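Local coordinates for protein fimbrium subunit Fim1C (Bacteroides vulgatus, PDB 4QB7) that probably forms part of the tip of a fimbrium, a surface filament that mediates cell adhesion and biofilm formation, at residues R12-D17 and W76-L81. Sequence-based numbering, arbitrary orientation.
With SO4 (sulfate ion), chain O.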
loop_
_atom_site.group_PDB
_atom_site.type_symbol
_atom_site.label_atom_id
_atom_site.label_comp_id
_atom_site.label_asym_id
_atom_site.label_seq_id
_atom_site.Cartn_x
_atom_site.Cartn_y
_atom_site.Cartn_z
ATOM N N ARG A 12 -19.097 18.116 26.769
ATOM C CA ARG A 12 -17.811 18.680 26.376
ATOM C C ARG A 12 -16.755 17.600 26.014
ATOM O O ARG A 12 -15.726 17.955 25.452
ATOM C CB ARG A 12 -17.290 19.614 27.487
ATOM C CG ARG A 12 -16.675 20.925 26.974
ATOM C CD ARG A 12 -16.539 22.032 28.016
ATOM N NE ARG A 12 -16.015 21.583 29.313
ATOM C CZ ARG A 12 -14.728 21.587 29.666
ATOM N NH1 ARG A 12 -13.796 22.004 28.813
ATOM N NH2 ARG A 12 -14.364 21.163 30.870
ATOM N N THR A 13 -17.000 16.304 26.280
ATOM C CA THR A 13 -15.991 15.294 25.918
ATOM C C THR A 13 -16.008 15.026 24.374
ATOM O O THR A 13 -17.049 15.099 23.695
ATOM C CB THR A 13 -16.081 14.004 26.773
ATOM O OG1 THR A 13 -15.055 13.090 26.353
ATOM C CG2 THR A 13 -17.457 13.341 26.729
ATOM N N ILE A 14 -14.802 14.782 23.852
ATOM C CA ILE A 14 -14.527 14.594 22.440
ATOM C C ILE A 14 -14.813 13.158 22.078
ATOM O O ILE A 14 -14.232 12.242 22.657
ATOM C CB ILE A 14 -13.071 15.036 22.102
ATOM C CG1 ILE A 14 -12.903 16.537 22.426
ATOM C CG2 ILE A 14 -12.703 14.721 20.629
ATOM C CD1 ILE A 14 -11.577 17.011 22.554
ATOM N N GLY A 15 -15.750 12.988 21.158
ATOM C CA GLY A 15 -16.147 11.689 20.657
ATOM C C GLY A 15 -15.364 11.358 19.410
ATOM O O GLY A 15 -14.890 12.269 18.706
ATOM N N LEU A 16 -15.190 10.046 19.151
ATOM C CA LEU A 16 -14.471 9.585 17.971
ATOM C C LEU A 16 -15.353 8.723 17.131
ATOM O O LEU A 16 -16.121 7.926 17.654
ATOM C CB LEU A 16 -13.181 8.792 18.301
ATOM C CG LEU A 16 -12.163 9.379 19.256
ATOM C CD1 LEU A 16 -11.015 8.430 19.418
ATOM C CD2 LEU A 16 -11.674 10.730 18.789
ATOM N N ASP A 17 -15.166 8.810 15.824
ATOM C CA ASP A 17 -15.847 7.984 14.847
ATOM C C ASP A 17 -14.937 7.813 13.657
ATOM O O ASP A 17 -14.133 8.688 13.371
ATOM C CB ASP A 17 -17.196 8.605 14.441
ATOM C CG ASP A 17 -18.017 7.755 13.488
ATOM O OD1 ASP A 17 -18.000 6.496 13.638
ATOM O OD2 ASP A 17 -18.699 8.342 12.612
ATOM N N TRP A 76 -15.278 3.852 19.715
ATOM C CA TRP A 76 -13.859 4.234 19.655
ATOM C C TRP A 76 -13.524 5.067 20.882
ATOM O O TRP A 76 -14.286 5.961 21.238
ATOM C CB TRP A 76 -13.518 5.045 18.396
ATOM C CG TRP A 76 -13.592 4.291 17.121
ATOM C CD1 TRP A 76 -14.618 4.287 16.224
ATOM C CD2 TRP A 76 -12.561 3.479 16.559
ATOM N NE1 TRP A 76 -14.305 3.489 15.151
ATOM C CE2 TRP A 76 -13.064 2.942 15.353
ATOM C CE3 TRP A 76 -11.281 3.082 16.999
ATOM C CZ2 TRP A 76 -12.308 2.083 14.547
ATOM C CZ3 TRP A 76 -10.541 2.217 16.205
ATOM C CH2 TRP A 76 -11.055 1.724 14.999
ATOM N N GLY A 77 -12.400 4.766 21.514
ATOM C CA GLY A 77 -11.942 5.464 22.701
ATOM C C GLY A 77 -10.452 5.700 22.742
ATOM O O GLY A 77 -9.689 5.182 21.919
ATOM N N TYR A 78 -10.049 6.522 23.697
ATOM C CA TYR A 78 -8.675 6.905 24.001
ATOM C C TYR A 78 -8.592 6.974 25.528
ATOM O O TYR A 78 -9.627 7.162 26.178
ATOM C CB TYR A 78 -8.285 8.224 23.289
ATOM C CG TYR A 78 -9.207 9.395 23.569
ATOM C CD1 TYR A 78 -10.382 9.573 22.846
ATOM C CD2 TYR A 78 -8.881 10.354 24.521
ATOM C CE1 TYR A 78 -11.233 10.650 23.096
ATOM C CE2 TYR A 78 -9.716 11.446 24.769
ATOM C CZ TYR A 78 -10.897 11.586 24.060
ATOM O OH TYR A 78 -11.745 12.644 24.302
ATOM N N THR A 79 -7.399 6.749 26.104
ATOM C CA THR A 79 -7.182 6.715 27.558
ATOM C C THR A 79 -7.071 8.132 28.176
ATOM O O THR A 79 -7.790 8.422 29.143
ATOM C CB THR A 79 -5.962 5.850 27.910
ATOM O OG1 THR A 79 -4.794 6.410 27.306
ATOM C CG2 THR A 79 -6.122 4.396 27.462
ATOM N N ASN A 80 -6.194 9.005 27.632
ATOM C CA ASN A 80 -6.003 10.365 28.167
ATOM C C ASN A 80 -7.162 11.261 27.757
ATOM O O ASN A 80 -7.126 11.822 26.664
ATOM C CB ASN A 80 -4.660 10.970 27.708
ATOM C CG ASN A 80 -3.455 10.229 28.217
ATOM O OD1 ASN A 80 -2.838 9.441 27.493
ATOM N ND2 ASN A 80 -3.107 10.452 29.480
ATOM N N LEU A 81 -8.182 11.397 28.620
ATOM C CA LEU A 81 -9.370 12.197 28.314
ATOM C C LEU A 81 -9.100 13.692 28.120
ATOM O O LEU A 81 -8.280 14.311 28.800
ATOM C CB LEU A 81 -10.503 12.012 29.320
ATOM C CG LEU A 81 -11.871 11.841 28.639
ATOM C CD1 LEU A 81 -11.974 10.480 27.883
ATOM C CD2 LEU A 81 -13.000 12.034 29.630
HETATM S S SO4 O . -13.640 8.326 24.925
HETATM O O1 SO4 O . -14.249 7.040 25.279
HETATM O O2 SO4 O . -13.808 8.617 23.488
HETATM O O3 SO4 O . -14.296 9.399 25.677
HETATM O O4 SO4 O . -12.225 8.250 25.285
HETATM O O HOH W 1 -16.003 8.135 21.218
HETATM O O HOH W 2 -17.022 5.708 18.728
#
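Y78 reaches across to I14 with its phenol, and the OH donates a hydrogen bond to I14 O, 3.0 Å away. The C=O...donor angle of 123°, with the hydroxyl in the carbonyl plane, places this bond on a lone pair; the same carbonyl oxygen lies at the ring edge. Beside it, L16 slants across the tyrosine, its CD1 meeting Y78 CD1 at 3.7 Å. One ring face carries a sulfate, probably from the crystallisation liquor: its O4 stands 3.3 Å above the plane and accepts a hydrogen bond from Y78 N at an N-H...acceptor angle of 166°. Chi1 of 55° sets CG between the backbone N and carbonyl carbon, consistent with O4 reaching both ring and amide. Were Y78 an alanine, I14 O would probably lose its phenol donor and a gap would open beside L16. Further along, L16 CB packs on W76 CB at 3.8 Å. Strands 15-18 and 75-77 belong to one mixed sheet, paired with 159-178 and 64-72 respectively; between them one water joins L16 N to W76 O and the sulfate, another L16 O to W76 N. Water thus bridges the backbones, while one phenol hydrogen bond and apolar contacts join the segments directly.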